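Phosphoenolpyruvate--glycerone phosphotransferase (Enterococcus faecalis, PDB 3B48) probably serves as the phosphoryl-donating subunit DhaM of the dihydroxyacetone kinase complex, relaying phosphoenolpyruvate-derived phosphoryl groups from HPr towards DhaL and dihydroxyacetone. Local coordinates at residues 9-14 and 77-82; 19-24 and 101-106; 56-61 and 89-94; 66-71 and 107-112. One frame throughout, in Å; residues are numbered along the deposited sequence. Where two conformers were deposited one is given.

Overall arrangement
A parallel sheet packed with helices on both faces shows how four contacts can share one core. Contacts 1 and 4 start from neighbouring strands, 6-11 and 66-71, but reach helices on opposite faces; Val11 N lies 2.7 Å from Phe70 O, a probable hydrogen bond between the two strands. Contacts 2 and 4 both use helix 102-113, with centres about 9 Å apart. Contact 3 lies on the face of the sheet opposite to helix 102-113, its centre about 21 Å from that of contact 2, and joins the core through Ile58, whose CD1 is 3.6 Å from Leu9 CD2. The loop after strand 6-11, with His13, probably corresponds to the phosphorylated-histidine loop of mannose-type EIIA domains.

Contact 1 of 4, residues 9-14 and 77-82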
# COMPACT_ATOMS: atom_id res chain seq x y z
N LEU B 9 7.28 2.39 10.96
CA LEU B 9 7.95 3.35 10.08
C LEU B 9 7.65 2.95 8.64
O LEU B 9 7.91 1.80 8.21
CB LEU B 9 9.47 3.41 10.35
CG LEU B 9 10.09 3.89 11.68
CD1 LEU B 9 9.74 2.98 12.90
CD2 LEU B 9 11.62 3.98 11.48
N LEU B 10 7.07 3.94 7.95
CA LEU B 10 6.52 3.82 6.62
C LEU B 10 7.43 4.54 5.64
O LEU B 10 7.48 5.78 5.63
CB LEU B 10 5.12 4.48 6.57
CG LEU B 10 4.08 4.03 7.61
CD1 LEU B 10 2.89 4.98 7.56
CD2 LEU B 10 3.64 2.65 7.26
N VAL B 11 8.12 3.76 4.81
CA VAL B 11 9.05 4.29 3.79
C VAL B 11 8.49 4.16 2.35
O VAL B 11 7.95 3.15 1.98
CB VAL B 11 10.43 3.64 3.92
CG1 VAL B 11 11.46 4.41 3.08
CG2 VAL B 11 10.81 3.57 5.42
N SER B 12 8.59 5.24 1.58
CA SER B 12 8.08 5.22 0.22
C SER B 12 8.81 6.30 -0.53
O SER B 12 9.39 7.15 0.10
CB SER B 12 6.56 5.50 0.24
OG SER B 12 5.99 5.45 -1.06
N HIS B 13 8.76 6.28 -1.86
CA HIS B 13 9.02 7.50 -2.64
C HIS B 13 8.03 8.63 -2.35
O HIS B 13 8.39 9.77 -2.38
CB HIS B 13 9.01 7.23 -4.14
CG HIS B 13 10.30 6.69 -4.66
ND1 HIS B 13 10.78 7.00 -5.91
CD2 HIS B 13 11.21 5.87 -4.09
CE1 HIS B 13 11.94 6.39 -6.09
NE2 HIS B 13 12.22 5.70 -5.00
N SER B 14 6.78 8.28 -2.07
CA SER B 14 5.68 9.25 -1.99
C SER B 14 5.39 9.56 -0.54
O SER B 14 5.08 8.66 0.24
CB SER B 14 4.43 8.67 -2.70
OG SER B 14 3.23 9.40 -2.48
N VAL B 77 13.02 0.48 -0.42
CA VAL B 77 13.48 -0.82 0.07
C VAL B 77 14.96 -0.73 0.39
O VAL B 77 15.38 -1.13 1.49
CB VAL B 77 13.18 -1.96 -0.98
CG1 VAL B 77 13.84 -3.29 -0.59
CG2 VAL B 77 11.67 -2.14 -1.13
N LEU B 78 15.74 -0.22 -0.56
CA LEU B 78 17.17 -0.01 -0.38
C LEU B 78 17.46 0.89 0.84
O LEU B 78 18.33 0.55 1.67
CB LEU B 78 17.83 0.54 -1.65
CG LEU B 78 19.34 0.75 -1.51
CD1 LEU B 78 20.09 -0.59 -1.38
CD2 LEU B 78 19.92 1.56 -2.66
N SER B 79 16.74 2.01 0.94
CA SER B 79 16.91 2.96 2.06
C SER B 79 16.63 2.34 3.44
O SER B 79 17.29 2.67 4.44
CB SER B 79 16.05 4.21 1.83
OG SER B 79 15.74 4.89 3.03
N SER B 80 15.65 1.44 3.50
CA SER B 80 15.37 0.65 4.69
C SER B 80 16.47 -0.36 5.07
O SER B 80 16.69 -0.63 6.25
CB SER B 80 14.08 -0.13 4.48
OG SER B 80 13.02 0.77 4.43
N GLU B 81 17.15 -0.90 4.05
CA GLU B 81 18.25 -1.85 4.26
C GLU B 81 19.54 -1.15 4.64
O GLU B 81 20.27 -1.62 5.52
CB GLU B 81 18.49 -2.77 3.03
CG GLU B 81 17.28 -3.62 2.63
CD GLU B 81 17.34 -4.25 1.22
OE1 GLU B 81 18.20 -3.91 0.38
OE2 GLU B 81 16.49 -5.12 0.96
N LEU B 82 19.83 -0.03 3.97
CA LEU B 82 21.04 0.77 4.25
C LEU B 82 21.02 1.44 5.63
O LEU B 82 22.08 1.66 6.22
CB LEU B 82 21.27 1.83 3.19
CG LEU B 82 21.49 1.47 1.71
CD1 LEU B 82 21.44 2.73 0.89
CD2 LEU B 82 22.82 0.73 1.49
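In the three-layer alpha/beta sandwich of the mannose-type EIIA family, Val11 lies near the C-terminal end of strand 6-11 and meets Ser80 on the helix packed over that face of the sheet. The contact is small, and the valine supplies its whole strand side. Val11 CG2 comes to 3.7 Å from Ser80 OG, with Val11 CB only slightly farther from the same oxygen, at 3.9 Å. The other methyl, Val11 CG1, is 4.2 Å from Ser80 OG and also borders Ser79, a touch left doubtful by the two conformers of that serine. With CG1 anti to the backbone N (chi1 -167°), CG2 is set beside that nitrogen and becomes the methyl nearer to Ser80 OG. Consistent with the small serine side chains, Val11 CA and Ser80 CA are 7.3 Å apart. Farther along, Ser12 OG accepts a hydrogen bond from Ser14 N (3.1 Å, 165° at the hydrogen), an ST turn that shapes the exit from the strand, and it also bonds to Asp72. His13, probably the phosphorylated histidine by comparison with the family, has its NE2 hydrogen-bonded to Ser75 OG. Ser80 OG gives its proton to Ala76 O, one turn back in its own helix, so the buried hydroxyl has a polar partner and meets Val11 by van der Waals contact alone.

Contact 2 of 4, residues 19-24 and 101-106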
# COMPACT_ATOMS: atom_id res chain seq x y z
N ASP B 19 1.80 9.61 4.43
CA ASP B 19 0.92 10.48 5.21
C ASP B 19 -0.50 9.89 5.16
O ASP B 19 -1.20 9.84 6.15
CB ASP B 19 0.84 11.91 4.62
CG ASP B 19 2.09 12.76 4.84
OD1 ASP B 19 2.88 12.56 5.77
OD2 ASP B 19 2.25 13.70 4.07
N GLY B 20 -0.92 9.48 3.97
CA GLY B 20 -2.25 8.90 3.77
C GLY B 20 -2.48 7.65 4.59
O GLY B 20 -3.55 7.48 5.19
N ILE B 21 -1.47 6.79 4.64
CA ILE B 21 -1.54 5.56 5.46
C ILE B 21 -1.70 5.91 6.94
O ILE B 21 -2.56 5.36 7.63
CB ILE B 21 -0.27 4.71 5.33
CG1 ILE B 21 -0.11 4.12 3.94
CG2 ILE B 21 -0.26 3.57 6.36
CD1 ILE B 21 1.25 3.39 3.82
N LYS B 22 -0.86 6.83 7.41
CA LYS B 22 -0.83 7.23 8.82
C LYS B 22 -2.17 7.83 9.25
O LYS B 22 -2.78 7.42 10.25
CB LYS B 22 0.33 8.19 9.09
CG LYS B 22 0.22 9.01 10.39
CD LYS B 22 1.56 9.67 10.71
CE LYS B 22 1.48 10.65 11.86
NZ LYS B 22 1.36 10.00 13.19
N GLU B 23 -2.62 8.79 8.46
CA GLU B 23 -3.93 9.41 8.64
C GLU B 23 -5.08 8.39 8.62
O GLU B 23 -5.96 8.46 9.48
CB GLU B 23 -4.08 10.52 7.58
CG GLU B 23 -5.45 10.71 6.93
CD GLU B 23 -5.41 11.81 5.87
OE1 GLU B 23 -4.61 12.77 6.05
OE2 GLU B 23 -6.17 11.73 4.87
N MSE B 24 -5.04 7.45 7.68
CA MSE B 24 -6.09 6.42 7.53
C MSE B 24 -6.15 5.49 8.71
O MSE B 24 -7.19 5.28 9.30
CB MSE B 24 -5.90 5.62 6.24
CG MSE B 24 -7.05 4.68 5.95
SE MSE B 24 -6.74 3.59 4.36
CE MSE B 24 -5.18 2.58 5.01
N PRO B 101 3.49 -6.14 2.55
CA PRO B 101 3.16 -4.98 1.74
C PRO B 101 2.95 -3.77 2.63
O PRO B 101 2.58 -3.93 3.80
CB PRO B 101 1.88 -5.37 1.01
CG PRO B 101 1.31 -6.51 1.74
CD PRO B 101 2.42 -7.15 2.54
N LEU B 102 3.22 -2.60 2.07
CA LEU B 102 3.25 -1.35 2.78
C LEU B 102 1.94 -1.00 3.53
O LEU B 102 1.96 -0.84 4.77
CB LEU B 102 3.70 -0.21 1.84
CG LEU B 102 3.77 1.18 2.46
CD1 LEU B 102 4.79 1.31 3.64
CD2 LEU B 102 4.02 2.24 1.43
N VAL B 103 0.83 -0.81 2.80
CA VAL B 103 -0.44 -0.42 3.42
C VAL B 103 -0.99 -1.53 4.34
O VAL B 103 -1.19 -1.33 5.55
CB VAL B 103 -1.54 -0.02 2.36
CG1 VAL B 103 -2.87 0.35 3.08
CG2 VAL B 103 -1.06 1.14 1.48
N GLU B 104 -1.19 -2.70 3.74
CA GLU B 104 -1.79 -3.83 4.42
C GLU B 104 -0.94 -4.40 5.54
O GLU B 104 -1.47 -4.73 6.58
CB GLU B 104 -2.22 -4.91 3.43
CG GLU B 104 -3.21 -4.41 2.35
CD GLU B 104 -2.51 -3.90 1.07
OE1 GLU B 104 -1.30 -3.55 1.09
OE2 GLU B 104 -3.18 -3.85 0.03
N GLY B 105 0.37 -4.54 5.35
CA GLY B 105 1.27 -4.94 6.45
C GLY B 105 1.18 -4.01 7.65
O GLY B 105 0.92 -4.45 8.78
N ALA B 106 1.35 -2.71 7.40
CA ALA B 106 1.32 -1.70 8.49
C ALA B 106 -0.01 -1.73 9.28
O ALA B 106 -0.03 -1.68 10.52
CB ALA B 106 1.58 -0.31 7.91
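Ile21, Met24, Leu102 and Val103 form a wholly apolar junction between helix 15-27 and helix 102-113. The closest packing is that of Ile21 CD1, which reaches Leu102 CG at 3.6 Å and Leu102 CD2 at 3.8 Å; these two side chains cross obliquely. The same isoleucine also serves the next residue, its CG1 lying 4.0 Å from Val103 CG2, so that one branch bridges two neighbouring positions. A further apolar contact comes from Met24, a selenomethionine. Its chain runs out extended and then bends at the selenium (chi3 64°), which brings CE to 3.7 Å from Val103 CG1, roughly at a right angle to the valine. The two valine methyls are therefore shared out, Val103 CG2 to Ile21 and Val103 CG1 to Met24, three residues further on. Polar bonding belongs to the surroundings: Glu104 OE2 accepts from Leu102 N of the second subunit and forms a salt bridge to Lys132 of its own chain, while Val103 also packs on Val103 of that subunit. The helix axes run nearly the same way, 10.6 Å apart and crossing at -30°, as expected of helices that lie side by side on one face of a parallel sheet in an alpha/beta sandwich.

Contact 3 of 4, residues 56-61 and 89-94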
# COMPACT_ATOMS: atom_id res chain seq x y z
N ASP B 56 17.50 9.18 11.86
CA ASP B 56 17.08 10.25 12.76
C ASP B 56 15.84 9.87 13.60
O ASP B 56 15.81 10.10 14.79
CB ASP B 56 16.79 11.52 11.97
CG ASP B 56 18.04 12.18 11.41
OD1 ASP B 56 19.14 12.07 12.02
OD2 ASP B 56 17.90 12.85 10.36
N THR B 57 14.82 9.28 12.97
CA THR B 57 13.63 8.83 13.69
C THR B 57 13.98 7.85 14.82
O THR B 57 13.58 8.08 15.96
CB THR B 57 12.60 8.23 12.71
OG1 THR B 57 12.21 9.24 11.76
CG2 THR B 57 11.39 7.75 13.46
N ILE B 58 14.75 6.81 14.51
CA ILE B 58 15.25 5.90 15.56
C ILE B 58 16.12 6.61 16.62
O ILE B 58 15.98 6.36 17.81
CB ILE B 58 16.08 4.73 14.98
CG1 ILE B 58 15.40 4.00 13.80
CG2 ILE B 58 16.63 3.82 16.12
CD1 ILE B 58 14.08 3.48 14.05
N ASN B 59 17.00 7.49 16.18
CA ASN B 59 17.84 8.22 17.11
C ASN B 59 17.05 9.22 17.99
O ASN B 59 17.46 9.50 19.11
CB ASN B 59 19.00 8.91 16.38
CG ASN B 59 20.23 8.01 16.25
OD1 ASN B 59 20.50 7.15 17.10
ND2 ASN B 59 21.00 8.22 15.19
N GLU B 60 15.93 9.73 17.49
CA GLU B 60 15.14 10.73 18.21
C GLU B 60 14.10 10.09 19.14
O GLU B 60 13.57 10.76 20.03
CB GLU B 60 14.48 11.71 17.22
CG GLU B 60 15.44 12.82 16.76
CD GLU B 60 15.27 13.24 15.29
OE1 GLU B 60 14.39 12.71 14.57
OE2 GLU B 60 16.05 14.12 14.85
N ALA B 61 13.85 8.80 18.94
CA ALA B 61 12.90 8.03 19.75
C ALA B 61 13.55 7.52 21.05
O ALA B 61 14.77 7.56 21.19
CB ALA B 61 12.34 6.86 18.93
N GLU B 89 24.81 -1.38 17.38
CA GLU B 89 24.45 -2.78 17.63
C GLU B 89 23.20 -2.95 18.52
O GLU B 89 22.34 -3.79 18.24
CB GLU B 89 25.63 -3.46 18.30
CG GLU B 89 26.21 -4.65 17.56
CD GLU B 89 27.70 -4.88 17.89
OE1 GLU B 89 28.19 -4.28 18.88
OE2 GLU B 89 28.38 -5.63 17.16
N ASP B 90 23.12 -2.18 19.61
CA ASP B 90 21.94 -2.19 20.48
C ASP B 90 20.67 -1.87 19.67
O ASP B 90 19.61 -2.43 19.95
CB ASP B 90 22.10 -1.24 21.70
CG ASP B 90 22.92 0.06 21.39
OD1 ASP B 90 22.31 1.14 21.14
OD2 ASP B 90 24.18 0.01 21.39
N GLN B 91 20.79 -1.00 18.67
CA GLN B 91 19.65 -0.50 17.88
C GLN B 91 19.17 -1.51 16.82
O GLN B 91 17.98 -1.57 16.52
CB GLN B 91 19.99 0.82 17.19
CG GLN B 91 20.26 1.98 18.13
CD GLN B 91 20.73 3.25 17.41
OE1 GLN B 91 21.58 3.21 16.51
NE2 GLN B 91 20.20 4.38 17.83
N GLN B 92 20.12 -2.27 16.27
CA GLN B 92 19.82 -3.29 15.29
C GLN B 92 18.92 -4.37 15.87
O GLN B 92 18.06 -4.88 15.18
CB GLN B 92 21.12 -3.90 14.75
CG GLN B 92 21.80 -3.05 13.64
CD GLN B 92 23.19 -3.56 13.30
OE1 GLN B 92 23.76 -4.35 14.04
NE2 GLN B 92 23.76 -3.11 12.18
N LYS B 93 19.11 -4.68 17.15
CA LYS B 93 18.34 -5.72 17.84
C LYS B 93 16.85 -5.31 17.99
O LYS B 93 15.96 -6.15 18.18
CB LYS B 93 19.00 -6.03 19.20
CG LYS B 93 18.18 -6.91 20.15
CD LYS B 93 19.05 -7.69 21.12
CE LYS B 93 19.67 -8.92 20.44
NZ LYS B 93 20.98 -9.27 21.08
N HIS B 94 16.61 -4.00 17.87
CA HIS B 94 15.27 -3.46 17.92
C HIS B 94 14.73 -3.00 16.56
O HIS B 94 13.69 -2.37 16.50
CB HIS B 94 15.21 -2.35 18.97
CG HIS B 94 15.53 -2.83 20.35
ND1 HIS B 94 14.90 -3.92 20.92
CD2 HIS B 94 16.45 -2.42 21.25
CE1 HIS B 94 15.40 -4.13 22.12
NE2 HIS B 94 16.35 -3.23 22.35
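Gln91 leaves its helix with CG beside the backbone N (chi1 -64°) and continues extended, which carries its amide across the gap to Asn59. On the other side, the first torsion of Asn59 brings its amide to this side, and the second turns OD1 to the arriving NE2. The result is a hydrogen bond from Gln91 NE2 to Asn59 OD1 of 2.9 Å, with 158° at the hydrogen. Its two ends are not equivalent. The acceptor lies in the amide plane of Gln91, as suits an N-H donor, whereas the donor stands tilted from the carbonyl plane of Asn59, and the two amides are turned 36° against each other. The contact ties the C-terminal part of helix 51-60 to the short helix 89-92 beside it, in the helical layer on one face of the parallel sheet in this alpha/beta sandwich. Gln91 OE1 accepts from Glu88 N, so both ends of the glutamine amide are engaged and its rotation should be well defined. Beside the bond, Ile58 offers a hydrocarbon flank: its CG2 is 4.0 Å from Gln91 NE2, and the two side chains pass each other in opposite directions. Asn59 is exposed while Ile58 is buried, which places the polar bond at the surface edge of the apolar layer. Inward, Ile58 packs on Phe67 of the sheet, and His94 ND1 bonds to Glu66 OE1.

Contact 4 of 4, residues 66-71 and 107-112; sequences EFLIFA and FASAIT
The ring of Phe70 meets Ser109 with its edge and not with a face: Ser109 OG lies in the ring plane, 3.3 Å from CZ, while CE1 is 4.0 Å from that oxygen. Here strand 66-71, an inner strand of the parallel sheet, packs against helix 102-113, and the sheet and one helical layer of the alpha/beta sandwich meet. Side chains alternate along the strand, so Leu68 and Phe70 turn to this helix while Ile69 between them faces helix 75-84 on the opposite side. Phe70 has CG beside its backbone N (chi1 -53°), a setting that sends the far end of the ring towards the helix and makes CZ the ring atom nearest Ser109, while CE1 rests on the Gly105-Ala106 backbone. An in-plane oxygen beside a ring C-H is electrostatically reasonable, since the rim of an aromatic ring carries slight positive charge, though nothing stronger than packing need be read into it. The hydroxyl also has a weak hydrogen bond with Ile122 O in helix 119-127, and so sits between three elements of the fold. Phe70 also packs on Ile8 and Val98, and Leu68 on Ile122, so apolar side chains surround the Ser109 hydroxyl on the strand side. The methylene of Ser109 takes part as well: its CB lies 3.7 Å from Phe70 CZ. The leucine touches from the neighbouring position on this face of the strand, with Leu68 CD1 3.9 Å from Ser109 OG.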
# COMPACT_ATOMS: atom_id res chain seq x y z
N GLU B 66 10.39 -1.14 19.95
CA GLU B 66 10.60 -2.00 18.79
C GLU B 66 10.21 -1.24 17.55
O GLU B 66 9.11 -0.68 17.49
CB GLU B 66 9.74 -3.26 18.89
CG GLU B 66 9.93 -3.95 20.22
CD GLU B 66 11.37 -4.39 20.43
OE1 GLU B 66 12.10 -4.58 19.42
OE2 GLU B 66 11.76 -4.56 21.61
N PHE B 67 11.10 -1.20 16.57
CA PHE B 67 10.85 -0.42 15.34
C PHE B 67 10.61 -1.32 14.16
O PHE B 67 11.52 -2.06 13.74
CB PHE B 67 12.00 0.54 15.03
CG PHE B 67 12.33 1.50 16.16
CD1 PHE B 67 11.61 2.70 16.31
CD2 PHE B 67 13.37 1.22 17.05
CE1 PHE B 67 11.90 3.58 17.33
CE2 PHE B 67 13.68 2.09 18.08
CZ PHE B 67 12.96 3.28 18.23
N LEU B 68 9.38 -1.23 13.63
CA LEU B 68 8.91 -2.01 12.46
C LEU B 68 8.93 -1.20 11.18
O LEU B 68 8.24 -0.17 11.07
CB LEU B 68 7.49 -2.55 12.71
CG LEU B 68 7.12 -3.07 14.10
CD1 LEU B 68 5.88 -3.95 14.01
CD2 LEU B 68 8.26 -3.81 14.85
N ILE B 69 9.75 -1.65 10.23
CA ILE B 69 9.98 -0.90 8.98
C ILE B 69 9.26 -1.51 7.77
O ILE B 69 9.52 -2.65 7.41
CB ILE B 69 11.52 -0.69 8.68
CG1 ILE B 69 12.11 0.44 9.55
CG2 ILE B 69 11.75 -0.24 7.26
CD1 ILE B 69 12.40 0.07 10.96
N PHE B 70 8.31 -0.75 7.20
CA PHE B 70 7.62 -1.11 5.97
C PHE B 70 8.04 -0.18 4.80
O PHE B 70 8.17 1.03 4.97
CB PHE B 70 6.10 -1.06 6.14
CG PHE B 70 5.59 -1.86 7.29
CD1 PHE B 70 4.90 -3.04 7.08
CD2 PHE B 70 5.82 -1.44 8.60
CE1 PHE B 70 4.45 -3.79 8.15
CE2 PHE B 70 5.33 -2.19 9.67
CZ PHE B 70 4.66 -3.36 9.45
N ALA B 71 8.27 -0.77 3.63
CA ALA B 71 8.55 -0.02 2.40
C ALA B 71 7.67 -0.56 1.28
O ALA B 71 7.17 -1.70 1.35
CB ALA B 71 10.03 -0.08 2.02
N PHE B 107 -1.13 -1.83 8.55
CA PHE B 107 -2.44 -1.80 9.17
C PHE B 107 -2.57 -3.04 10.03
O PHE B 107 -3.05 -2.95 11.17
CB PHE B 107 -3.59 -1.70 8.14
CG PHE B 107 -4.97 -1.95 8.73
CD1 PHE B 107 -5.68 -0.92 9.37
CD2 PHE B 107 -5.53 -3.22 8.71
CE1 PHE B 107 -6.92 -1.16 9.95
CE2 PHE B 107 -6.80 -3.46 9.27
CZ PHE B 107 -7.48 -2.42 9.89
N ALA B 108 -2.18 -4.20 9.48
CA ALA B 108 -2.16 -5.46 10.23
C ALA B 108 -1.24 -5.37 11.47
O ALA B 108 -1.67 -5.68 12.58
CB ALA B 108 -1.74 -6.59 9.34
N SER B 109 0.01 -4.92 11.30
CA SER B 109 0.84 -4.68 12.50
C SER B 109 0.13 -3.79 13.50
O SER B 109 0.07 -4.11 14.66
CB SER B 109 2.23 -4.14 12.14
OG SER B 109 3.02 -5.19 11.60
N ALA B 110 -0.45 -2.68 13.06
CA ALA B 110 -1.08 -1.71 13.97
C ALA B 110 -2.30 -2.24 14.71
O ALA B 110 -2.51 -1.94 15.89
CB ALA B 110 -1.44 -0.43 13.23
N ILE B 111 -3.13 -3.00 14.02
CA ILE B 111 -4.37 -3.43 14.63
C ILE B 111 -4.11 -4.55 15.65
O ILE B 111 -4.87 -4.70 16.62
CB ILE B 111 -5.48 -3.75 13.56
CG1 ILE B 111 -6.76 -2.92 13.81
CG2 ILE B 111 -5.71 -5.29 13.38
CD1 ILE B 111 -7.22 -2.72 15.32
N THR B 112 -3.03 -5.30 15.45
CA THR B 112 -2.74 -6.44 16.35
C THR B 112 -1.92 -6.02 17.60
O THR B 112 -1.91 -6.72 18.62
CB THR B 112 -2.10 -7.65 15.61
OG1 THR B 112 -0.68 -7.50 15.56
CG2 THR B 112 -2.61 -7.74 14.18